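Long-range contact in porin (Rhodobacter capsulatus, PDB 2POR), which forms trimeric outer-membrane channels that let small hydrophilic solutes, up to about 0.6 kDa, diffuse passively: residues T175-Q183 / A222-K230. Residues are numbered along the deposited sequence; the frame is centred on the assembly and turned at random.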
# COMPACT_ATOMS: atom_id res chain seq x y z
N THR A 175 -16.19 34.42 1.02
CA THR A 175 -15.84 35.19 -0.16
C THR A 175 -14.94 36.42 0.09
O THR A 175 -14.48 37.04 -0.89
CB THR A 175 -17.15 35.59 -0.92
OG1 THR A 175 -18.01 36.23 0.00
CG2 THR A 175 -17.81 34.36 -1.57
N ALA A 176 -14.62 36.76 1.37
CA ALA A 176 -13.56 37.72 1.69
C ALA A 176 -12.24 37.04 1.41
O ALA A 176 -11.28 37.69 0.97
CB ALA A 176 -13.50 38.10 3.15
N LEU A 177 -12.19 35.72 1.64
CA LEU A 177 -10.97 34.96 1.43
C LEU A 177 -10.80 34.28 0.06
O LEU A 177 -9.66 34.16 -0.42
CB LEU A 177 -10.88 33.95 2.54
CG LEU A 177 -10.68 34.54 3.92
CD1 LEU A 177 -10.67 33.42 4.92
CD2 LEU A 177 -9.36 35.26 4.03
N MET A 178 -11.87 33.84 -0.61
CA MET A 178 -11.76 33.15 -1.92
C MET A 178 -13.05 33.43 -2.63
O MET A 178 -14.11 33.24 -2.04
CB MET A 178 -11.60 31.63 -1.72
CG MET A 178 -11.29 30.97 -3.07
SD MET A 178 -11.22 29.16 -2.95
CE MET A 178 -12.95 28.80 -2.70
N ALA A 179 -13.01 33.99 -3.82
CA ALA A 179 -14.19 34.31 -4.59
C ALA A 179 -14.87 33.02 -5.04
O ALA A 179 -14.22 31.98 -5.20
CB ALA A 179 -13.84 35.07 -5.87
N ASP A 180 -16.17 33.05 -5.23
CA ASP A 180 -16.87 31.96 -5.92
C ASP A 180 -16.39 31.81 -7.35
O ASP A 180 -16.01 32.81 -7.98
CB ASP A 180 -18.34 32.24 -5.98
CG ASP A 180 -19.06 32.20 -4.67
OD1 ASP A 180 -18.56 31.61 -3.72
OD2 ASP A 180 -20.15 32.76 -4.61
N MET A 181 -16.43 30.60 -7.93
CA MET A 181 -15.92 30.40 -9.27
C MET A 181 -17.00 29.67 -10.11
O MET A 181 -17.86 28.99 -9.54
CB MET A 181 -14.65 29.55 -9.23
CG MET A 181 -13.55 30.03 -8.26
SD MET A 181 -11.94 29.29 -8.47
CE MET A 181 -11.88 28.74 -6.81
N GLU A 182 -17.00 29.81 -11.42
CA GLU A 182 -17.91 29.06 -12.26
C GLU A 182 -17.30 28.96 -13.62
O GLU A 182 -16.38 29.73 -13.95
CB GLU A 182 -19.26 29.71 -12.40
CG GLU A 182 -19.21 31.08 -13.00
CD GLU A 182 -20.57 31.60 -13.45
OE1 GLU A 182 -21.54 31.50 -12.69
OE2 GLU A 182 -20.63 32.10 -14.58
N GLN A 183 -17.72 27.97 -14.42
CA GLN A 183 -17.20 27.79 -15.77
C GLN A 183 -18.29 27.08 -16.57
O GLN A 183 -18.96 26.19 -16.03
CB GLN A 183 -15.94 26.93 -15.71
CG GLN A 183 -15.23 26.76 -17.01
CD GLN A 183 -13.93 26.06 -16.77
OE1 GLN A 183 -13.03 26.67 -16.25
NE2 GLN A 183 -13.65 24.80 -17.08
N ALA A 222 -4.85 41.29 -0.42
CA ALA A 222 -6.09 42.06 -0.51
C ALA A 222 -7.24 41.07 -0.40
O ALA A 222 -6.99 39.86 -0.46
CB ALA A 222 -6.29 42.75 -1.86
N ALA A 223 -8.45 41.55 -0.16
CA ALA A 223 -9.65 40.72 -0.15
C ALA A 223 -9.87 40.12 -1.56
O ALA A 223 -9.56 40.75 -2.61
CB ALA A 223 -10.88 41.54 0.21
N ALA A 224 -10.37 38.88 -1.55
CA ALA A 224 -10.55 38.10 -2.76
C ALA A 224 -11.42 38.79 -3.77
O ALA A 224 -12.41 39.45 -3.45
CB ALA A 224 -11.21 36.78 -2.43
N THR A 225 -11.03 38.66 -5.01
CA THR A 225 -11.83 39.19 -6.10
C THR A 225 -11.91 38.07 -7.15
O THR A 225 -11.09 37.13 -7.07
CB THR A 225 -11.16 40.47 -6.72
OG1 THR A 225 -9.83 40.18 -7.19
CG2 THR A 225 -11.07 41.55 -5.64
N ALA A 226 -12.83 38.15 -8.11
CA ALA A 226 -12.87 37.16 -9.19
C ALA A 226 -12.28 37.73 -10.48
O ALA A 226 -12.38 38.94 -10.69
CB ALA A 226 -14.30 36.78 -9.44
N VAL A 227 -11.58 36.97 -11.35
CA VAL A 227 -11.06 37.40 -12.65
C VAL A 227 -11.77 36.60 -13.75
O VAL A 227 -12.13 35.45 -13.52
CB VAL A 227 -9.54 37.16 -12.81
CG1 VAL A 227 -8.87 38.28 -12.05
CG2 VAL A 227 -9.07 35.79 -12.31
N ASP A 228 -12.03 37.12 -14.95
CA ASP A 228 -12.71 36.36 -16.00
C ASP A 228 -11.72 35.54 -16.73
O ASP A 228 -10.56 35.95 -16.85
CB ASP A 228 -13.39 37.27 -17.02
CG ASP A 228 -14.50 38.11 -16.37
OD1 ASP A 228 -15.36 37.55 -15.68
OD2 ASP A 228 -14.48 39.33 -16.53
N HIS A 229 -12.10 34.38 -17.26
CA HIS A 229 -11.14 33.57 -17.99
C HIS A 229 -11.84 32.88 -19.15
O HIS A 229 -13.08 32.75 -19.17
CB HIS A 229 -10.49 32.46 -17.11
CG HIS A 229 -11.48 31.38 -16.59
ND1 HIS A 229 -12.56 31.52 -15.81
CD2 HIS A 229 -11.37 30.02 -16.87
CE1 HIS A 229 -13.09 30.33 -15.60
NE2 HIS A 229 -12.37 29.45 -16.25
N LYS A 230 -11.01 32.47 -20.09
CA LYS A 230 -11.49 31.62 -21.12
C LYS A 230 -10.43 30.61 -21.44
O LYS A 230 -9.26 30.83 -21.16
CB LYS A 230 -11.84 32.44 -22.32
CG LYS A 230 -10.79 33.03 -23.20
CD LYS A 230 -11.57 34.03 -24.08
CE LYS A 230 -12.25 35.14 -23.22
NZ LYS A 230 -13.32 35.88 -23.88
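Gln-183 and His-229 meet across one intervening strand of the 16-stranded antiparallel porin barrel, a worked example of how side chains can link strands that are not neighbours in the sheet. Strand 195-207 runs between strands 181-192 and 226-240, and the two side chains, crossing at about a right angle, bridge the gap on one side of it. Gln-183 has CG anti to its own nitrogen (chi1 -175°) and an extended chain, which carries the amide out to the imidazole. There His-229 NE2 donates to Gln-183 OE1 over 2.9 Å in a nearly straight bond. The acceptor lies in the ring plane, although the amide is turned 55° against that ring. Glu-182 O also sits at the ring's edge, 3.7 Å from His-229 CE1. The other end of the amide is held too, Gln-183 NE2 bonding to Glu-185 OE2 and Pro-103 O, which probably fixes the rotation of the group; a bound detergent molecule touches both side chains. A leucine in place of His-229 would probably leave Gln-183 OE1 without its donor and break the side-chain link over the middle strand.

Beyond the end of the middle strand, the loops leading into the two outer strands come together directly. The methyl of Ala-224 points into the bend at 175-179, with CB 3.5 Å from Met-178 N. Ala-179 returns the gesture: its CB rests 3.6 Å from Thr-225 O and 4.0 Å from Ala-226 CB. The guanidinium of Arg-208 bonds to the carbonyls of Ala-222 and Ala-223. The loops are tied by one backbone bond, Ala-224 N to Ala-176 O at 2.9 Å.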